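Local coordinates for protein AvrA (Salmonella typhimurium, PDB 6BE0) that probably transfers acetyl groups from acetyl-CoA to serine and threonine residues of target proteins, and binds inositol hexakisphosphate and coenzyme A, at residues A[100-105]-A[165-170]; A[110-115]-A[128-133]. All blocks are in the same frame, centred on the assembly; numbering follows the deposited sequence.

Interaction 1: residues A[100-105]-A[165-170]; sequences SIKETR and EQLPDC
Lys102 supplies the hydrogen bond of this contact: its NZ donates to the backbone O of Glu165 at 2.7 Å, lying nearly on the extension of the C=O bond (C=O...N angle 164°). The chain reaches it extended as far as CE, with CG anti to the backbone N (chi1 -167°), and only the last torsion bends (chi4 81°) to turn the ammonium onto the carbonyl. The acceptor immediately precedes Gln166, whose positive phi takes the chain out of helical geometry. The Glu165 carboxylate, folded back at chi2, places OE2 3.4 Å from Lys102 CD but 5.0 Å from Lys102 NZ, an electrostatic attraction at most and not a salt bridge.

Apolar contact centres on Leu167, whose two methyls divide the helix surface between them. CD1 lies against the aliphatic part of Lys102, 3.8 Å from its CG, while CD2 fits between Ile101 CG2 and Arg105 CD, 3.9 Å from each. Leu167 and Arg105 run past each other in opposite directions, whereas Ile101 meets the leucine nearly at right angles.

Beyond the leucine, the extended Arg105 lays one guanidinium face on the Pro168 ring. Pro168 CD sits 3.7 Å above that plane, offset toward its rim.

The contact thus joins helix 94-106 to the connection between helix 151-164 and strand 170-176 at the protein surface. Ile101 continues inward to Leu162, Val139 and Phe130, and Arg105 also touches Thr137 of strand 136-143.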
loop_
_atom_site.group_PDB
_atom_site.type_symbol
_atom_site.label_atom_id
_atom_site.label_comp_id
_atom_site.label_asym_id
_atom_site.label_seq_id
_atom_site.Cartn_x
_atom_site.Cartn_y
_atom_site.Cartn_z
ATOM N N SER A 100 -17.812 -2.913 5.135
ATOM C CA SER A 100 -17.591 -3.279 3.738
ATOM C C SER A 100 -16.990 -4.676 3.641
ATOM O O SER A 100 -17.265 -5.414 2.697
ATOM C CB SER A 100 -16.675 -2.274 3.039
ATOM O OG SER A 100 -17.330 -1.036 2.833
ATOM N N ILE A 101 -16.161 -5.036 4.617
ATOM C CA ILE A 101 -15.613 -6.386 4.682
ATOM C C ILE A 101 -16.752 -7.384 4.890
ATOM O O ILE A 101 -16.756 -8.463 4.297
ATOM C CB ILE A 101 -14.563 -6.526 5.810
ATOM C CG1 ILE A 101 -13.277 -5.798 5.415
ATOM C CG2 ILE A 101 -14.245 -7.995 6.090
ATOM C CD1 ILE A 101 -12.273 -5.642 6.543
ATOM N N LYS A 102 -17.716 -7.015 5.727
ATOM C CA LYS A 102 -18.879 -7.860 5.964
ATOM C C LYS A 102 -19.694 -8.018 4.684
ATOM O O LYS A 102 -20.096 -9.125 4.337
ATOM C CB LYS A 102 -19.757 -7.279 7.075
ATOM C CG LYS A 102 -20.812 -8.248 7.591
ATOM C CD LYS A 102 -21.637 -7.641 8.711
ATOM C CE LYS A 102 -22.701 -8.620 9.209
ATOM N NZ LYS A 102 -22.177 -9.635 10.185
ATOM N N GLU A 103 -19.933 -6.910 3.986
ATOM C CA GLU A 103 -20.691 -6.940 2.738
ATOM C C GLU A 103 -20.027 -7.845 1.712
ATOM O O GLU A 103 -20.678 -8.689 1.098
ATOM C CB GLU A 103 -20.839 -5.532 2.150
ATOM C CG GLU A 103 -22.234 -4.938 2.262
ATOM C CD GLU A 103 -23.299 -5.825 1.645
ATOM O OE1 GLU A 103 -24.123 -6.379 2.403
ATOM O OE2 GLU A 103 -23.310 -5.971 0.405
ATOM N N THR A 104 -18.724 -7.659 1.532
ATOM C CA THR A 104 -17.971 -8.386 0.518
ATOM C C THR A 104 -18.030 -9.892 0.764
ATOM O O THR A 104 -18.161 -10.678 -0.175
ATOM C CB THR A 104 -16.504 -7.917 0.485
ATOM O OG1 THR A 104 -16.462 -6.515 0.195
ATOM C CG2 THR A 104 -15.711 -8.668 -0.572
ATOM N N ARG A 105 -17.938 -10.287 2.027
ATOM C CA ARG A 105 -18.051 -11.694 2.393
ATOM C C ARG A 105 -19.452 -12.218 2.084
ATOM O O ARG A 105 -19.610 -13.325 1.571
ATOM C CB ARG A 105 -17.736 -11.894 3.878
ATOM C CG ARG A 105 -17.704 -13.354 4.311
ATOM C CD ARG A 105 -17.706 -13.495 5.827
ATOM N NE ARG A 105 -18.057 -14.853 6.239
ATOM C CZ ARG A 105 -19.302 -15.308 6.349
ATOM N NH1 ARG A 105 -20.335 -14.516 6.080
ATOM N NH2 ARG A 105 -19.520 -16.560 6.728
ATOM N N GLU A 165 -18.320 -6.793 14.002
ATOM C CA GLU A 165 -19.157 -7.151 12.860
ATOM C C GLU A 165 -19.546 -8.626 12.936
ATOM O O GLU A 165 -20.459 -9.076 12.239
ATOM C CB GLU A 165 -18.436 -6.856 11.543
ATOM C CG GLU A 165 -18.138 -5.380 11.306
ATOM C CD GLU A 165 -19.392 -4.553 11.078
ATOM O OE1 GLU A 165 -19.443 -3.404 11.568
ATOM O OE2 GLU A 165 -20.321 -5.044 10.403
ATOM N N GLN A 166 -18.841 -9.367 13.788
ATOM C CA GLN A 166 -19.115 -10.783 14.027
ATOM C C GLN A 166 -19.155 -11.603 12.740
ATOM O O GLN A 166 -20.212 -12.078 12.325
ATOM C CB GLN A 166 -20.431 -10.951 14.790
ATOM C CG GLN A 166 -20.399 -10.365 16.191
ATOM C CD GLN A 166 -21.489 -10.922 17.085
ATOM O OE1 GLN A 166 -21.227 -11.755 17.953
ATOM N NE2 GLN A 166 -22.718 -10.461 16.880
ATOM N N LEU A 167 -17.992 -11.753 12.115
ATOM C CA LEU A 167 -17.831 -12.652 10.983
ATOM C C LEU A 167 -17.292 -13.989 11.484
ATOM O O LEU A 167 -16.281 -14.020 12.184
ATOM C CB LEU A 167 -16.881 -12.058 9.940
ATOM C CG LEU A 167 -17.454 -11.018 8.975
ATOM C CD1 LEU A 167 -18.023 -9.820 9.716
ATOM C CD2 LEU A 167 -16.375 -10.581 7.996
ATOM N N PRO A 168 -17.958 -15.101 11.135
ATOM C CA PRO A 168 -17.435 -16.390 11.598
ATOM C C PRO A 168 -16.109 -16.740 10.938
ATOM O O PRO A 168 -15.907 -16.400 9.772
ATOM C CB PRO A 168 -18.526 -17.378 11.187
ATOM C CG PRO A 168 -19.169 -16.747 10.004
ATOM C CD PRO A 168 -19.133 -15.267 10.260
ATOM N N ASP A 169 -15.229 -17.407 11.679
ATOM C CA ASP A 169 -13.933 -17.837 11.164
ATOM C C ASP A 169 -13.214 -16.723 10.403
ATOM O O ASP A 169 -12.718 -16.931 9.296
ATOM C CB ASP A 169 -14.111 -19.061 10.264
ATOM C CG ASP A 169 -14.661 -20.258 11.016
ATOM O OD1 ASP A 169 -13.892 -20.890 11.771
ATOM O OD2 ASP A 169 -15.860 -20.569 10.853
ATOM N N CYS A 170 -13.171 -15.541 11.013
ATOM C CA CYS A 170 -12.528 -14.373 10.420
ATOM C C CYS A 170 -11.245 -14.043 11.178
ATOM O O CYS A 170 -11.271 -13.828 12.391
ATOM C CB CYS A 170 -13.483 -13.177 10.437
ATOM S SG CYS A 170 -12.847 -11.693 9.637
#

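Interaction 2: residues A[110-115]-A[128-133]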
loop_
_atom_site.group_PDB
_atom_site.type_symbol
_atom_site.label_atom_id
_atom_site.label_comp_id
_atom_site.label_asym_id
_atom_site.label_seq_id
_atom_site.Cartn_x
_atom_site.Cartn_y
_atom_site.Cartn_z
ATOM N N GLU A 110 -14.435 -13.434 -2.993
ATOM C CA GLU A 110 -13.385 -14.220 -2.352
ATOM C C GLU A 110 -12.034 -13.517 -2.403
ATOM O O GLU A 110 -11.058 -13.980 -1.811
ATOM C CB GLU A 110 -13.289 -15.588 -3.025
ATOM C CG GLU A 110 -14.599 -16.364 -2.998
ATOM C CD GLU A 110 -14.460 -17.772 -3.542
ATOM O OE1 GLU A 110 -13.338 -18.151 -3.940
ATOM O OE2 GLU A 110 -15.476 -18.499 -3.570
ATOM N N SER A 111 -11.986 -12.398 -3.114
ATOM C CA SER A 111 -10.753 -11.649 -3.293
ATOM C C SER A 111 -11.068 -10.174 -3.514
ATOM O O SER A 111 -11.717 -9.812 -4.497
ATOM C CB SER A 111 -9.956 -12.206 -4.473
ATOM O OG SER A 111 -8.820 -11.407 -4.749
ATOM N N ALA A 112 -10.613 -9.328 -2.596
ATOM C CA ALA A 112 -10.875 -7.899 -2.688
ATOM C C ALA A 112 -9.835 -7.093 -1.920
ATOM O O ALA A 112 -9.118 -7.627 -1.071
ATOM C CB ALA A 112 -12.271 -7.585 -2.175
ATOM N N ARG A 113 -9.750 -5.805 -2.238
ATOM C CA ARG A 113 -8.835 -4.896 -1.557
ATOM C C ARG A 113 -9.552 -3.621 -1.150
ATOM O O ARG A 113 -10.559 -3.244 -1.747
ATOM C CB ARG A 113 -7.634 -4.559 -2.443
ATOM C CG ARG A 113 -6.683 -5.717 -2.656
ATOM C CD ARG A 113 -7.092 -6.558 -3.849
ATOM N NE ARG A 113 -6.479 -7.881 -3.819
ATOM C CZ ARG A 113 -6.773 -8.863 -4.666
ATOM N NH1 ARG A 113 -7.680 -8.677 -5.620
ATOM N NH2 ARG A 113 -6.162 -10.034 -4.557
ATOM N N PHE A 114 -9.020 -2.961 -0.128
ATOM C CA PHE A 114 -9.620 -1.744 0.396
ATOM C C PHE A 114 -8.571 -0.685 0.671
ATOM O O PHE A 114 -7.609 -0.944 1.386
ATOM C CB PHE A 114 -10.384 -2.039 1.685
ATOM C CG PHE A 114 -11.456 -3.078 1.533
ATOM C CD1 PHE A 114 -11.179 -4.415 1.759
ATOM C CD2 PHE A 114 -12.743 -2.716 1.175
ATOM C CE1 PHE A 114 -12.165 -5.373 1.625
ATOM C CE2 PHE A 114 -13.733 -3.670 1.037
ATOM C CZ PHE A 114 -13.443 -5.000 1.264
ATOM N N LEU A 115 -8.755 0.502 0.098
ATOM C CA LEU A 115 -8.026 1.681 0.547
ATOM C C LEU A 115 -8.848 2.339 1.639
ATOM O O LEU A 115 -9.970 2.785 1.394
ATOM C CB LEU A 115 -7.767 2.665 -0.594
ATOM C CG LEU A 115 -6.859 2.210 -1.737
ATOM C CD1 LEU A 115 -6.510 3.405 -2.606
ATOM C CD2 LEU A 115 -5.597 1.533 -1.226
ATOM N N VAL A 128 -5.843 -2.799 2.638
ATOM C CA VAL A 128 -6.221 -4.069 3.246
ATOM C C VAL A 128 -6.429 -5.114 2.161
ATOM O O VAL A 128 -7.095 -4.842 1.164
ATOM C CB VAL A 128 -7.517 -3.940 4.078
ATOM C CG1 VAL A 128 -7.933 -5.293 4.653
ATOM C CG2 VAL A 128 -7.340 -2.919 5.188
ATOM N N ASP A 129 -5.862 -6.302 2.352
ATOM C CA ASP A 129 -6.102 -7.412 1.436
ATOM C C ASP A 129 -7.100 -8.386 2.048
ATOM O O ASP A 129 -6.954 -8.803 3.199
ATOM C CB ASP A 129 -4.802 -8.136 1.091
ATOM C CG ASP A 129 -4.936 -9.023 -0.140
ATOM O OD1 ASP A 129 -5.772 -8.716 -1.018
ATOM O OD2 ASP A 129 -4.198 -10.024 -0.236
ATOM N N PHE A 130 -8.109 -8.739 1.259
ATOM C CA PHE A 130 -9.207 -9.594 1.699
ATOM C C PHE A 130 -9.220 -10.881 0.876
ATOM O O PHE A 130 -9.208 -10.842 -0.352
ATOM C CB PHE A 130 -10.537 -8.842 1.570
ATOM C CG PHE A 130 -11.751 -9.683 1.841
ATOM C CD1 PHE A 130 -12.311 -9.730 3.107
ATOM C CD2 PHE A 130 -12.344 -10.410 0.823
ATOM C CE1 PHE A 130 -13.434 -10.497 3.353
ATOM C CE2 PHE A 130 -13.466 -11.178 1.063
ATOM C CZ PHE A 130 -14.012 -11.223 2.329
ATOM N N ARG A 131 -9.242 -12.018 1.564
ATOM C CA ARG A 131 -9.149 -13.319 0.907
ATOM C C ARG A 131 -9.890 -14.386 1.708
ATOM O O ARG A 131 -9.559 -14.630 2.869
ATOM C CB ARG A 131 -7.676 -13.714 0.735
ATOM C CG ARG A 131 -7.429 -15.037 0.008
ATOM C CD ARG A 131 -7.291 -14.845 -1.495
ATOM N NE ARG A 131 -6.112 -14.054 -1.854
ATOM C CZ ARG A 131 -4.907 -14.559 -2.110
ATOM N NH1 ARG A 131 -4.691 -15.867 -2.052
ATOM N NH2 ARG A 131 -3.907 -13.749 -2.428
ATOM N N VAL A 132 -10.893 -15.018 1.099
ATOM C CA VAL A 132 -11.535 -16.169 1.729
ATOM C C VAL A 132 -10.836 -17.411 1.195
ATOM O O VAL A 132 -10.580 -17.539 -0.003
ATOM C CB VAL A 132 -13.074 -16.244 1.483
ATOM C CG1 VAL A 132 -13.722 -14.871 1.623
ATOM C CG2 VAL A 132 -13.406 -16.852 0.133
ATOM N N MET A 133 -10.515 -18.313 2.109
ATOM C CA MET A 133 -9.688 -19.467 1.810
ATOM C C MET A 133 -10.238 -20.631 2.613
ATOM O O MET A 133 -10.405 -20.520 3.827
ATOM C CB MET A 133 -8.231 -19.173 2.161
ATOM C CG MET A 133 -7.218 -20.145 1.596
ATOM S SD MET A 133 -5.533 -19.543 1.827
ATOM C CE MET A 133 -5.454 -18.274 0.564
HETATM O O HOH W 1 -6.803 -11.351 -1.902
HETATM O O HOH W 2 -3.998 -10.812 -2.808
#
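Strands 111-117 and 125-133 form a beta hairpin within the mixed sheet, and residues 110-115 and 128-133 form part of its antiparallel ladder. Ala112 pairs with Phe130 and Phe114 with Val128 as hydrogen-bonded pairs; Arg113-Asp129 between them and Ser111-Arg131 beyond are non-hydrogen-bonded pairs. Ala112 O takes the Phe130 N-H at 2.8 Å, and Val132 N continues the ladder to Glu110 O.

On the face carrying Ala112, Phe114, Val128 and Phe130, the two phenylalanines lie side by side, pointing the same way. Phe130 CB meets the edge of the Phe114 ring, 3.8 Å from its CE1. With CG anti to the backbone N (chi1 173°), the Phe130 ring projects from the sheet alongside Phe114, its edge turned to Ala112 N and its CD2 4.1 Å from Ala112 CB. Helix 94-106 covers this side through Leu97, Ser100 and Thr104.

The other face, with Ser111, Arg113, Asp129 and Arg131, is polar although largely buried. The Arg113 side chain lies about 8 Å from those of Lys195 and Tyr83, which bind inositol hexakisphosphate, but about 12 Å from the ligand itself. Arg113 and Asp129 lie alongside each other in a salt bridge, NE to OD1 3.0 Å, with guanidinium and carboxylate planes 16° apart. The bond is bent (137° at the hydrogen), and OD1 lies tilted out of the guanidinium plane. One water accepts from Arg131 NE and can donate to Asp129 OD1; a second accepts from Arg113 NH2 and Arg131 NH2, at both guanidinium edges, and reaches Asp129 OD2. Those two NH2 atoms are 4.8 Å apart, and the Asp129 carboxylate probably eases their repulsion. Further bonds join Asp129 OD2 to His208, Arg113 NH1 to Leu86 O, and Arg131 NH2 to Phe201 O, Arg131 also making a cation-pi contact with Phe201.

Interactions 1 and 2 lie on the same side of the chain's centre, their own centres about 11 Å apart, and share helix 94-106. Along the chain this helix leads into strand 111-117, so the hairpin of interaction 2 is nested within the loop that interaction 1 closes. Lys102 and Arg105 face the connection after helix 151-164, while Ser100 and Thr104 rest on Phe114; Ile101 serves both, its CG2 reaching Phe130 CE1 at 3.8 Å. Helix 94-106 thus packs on the sheet face bearing Phe114 and Phe130, and the 165-170 connection borders it before entering the sheet as strand 170-176. The opposite face, with Arg113, turns toward helix 186-199, which carries the inositol hexakisphosphate-binding Lys195.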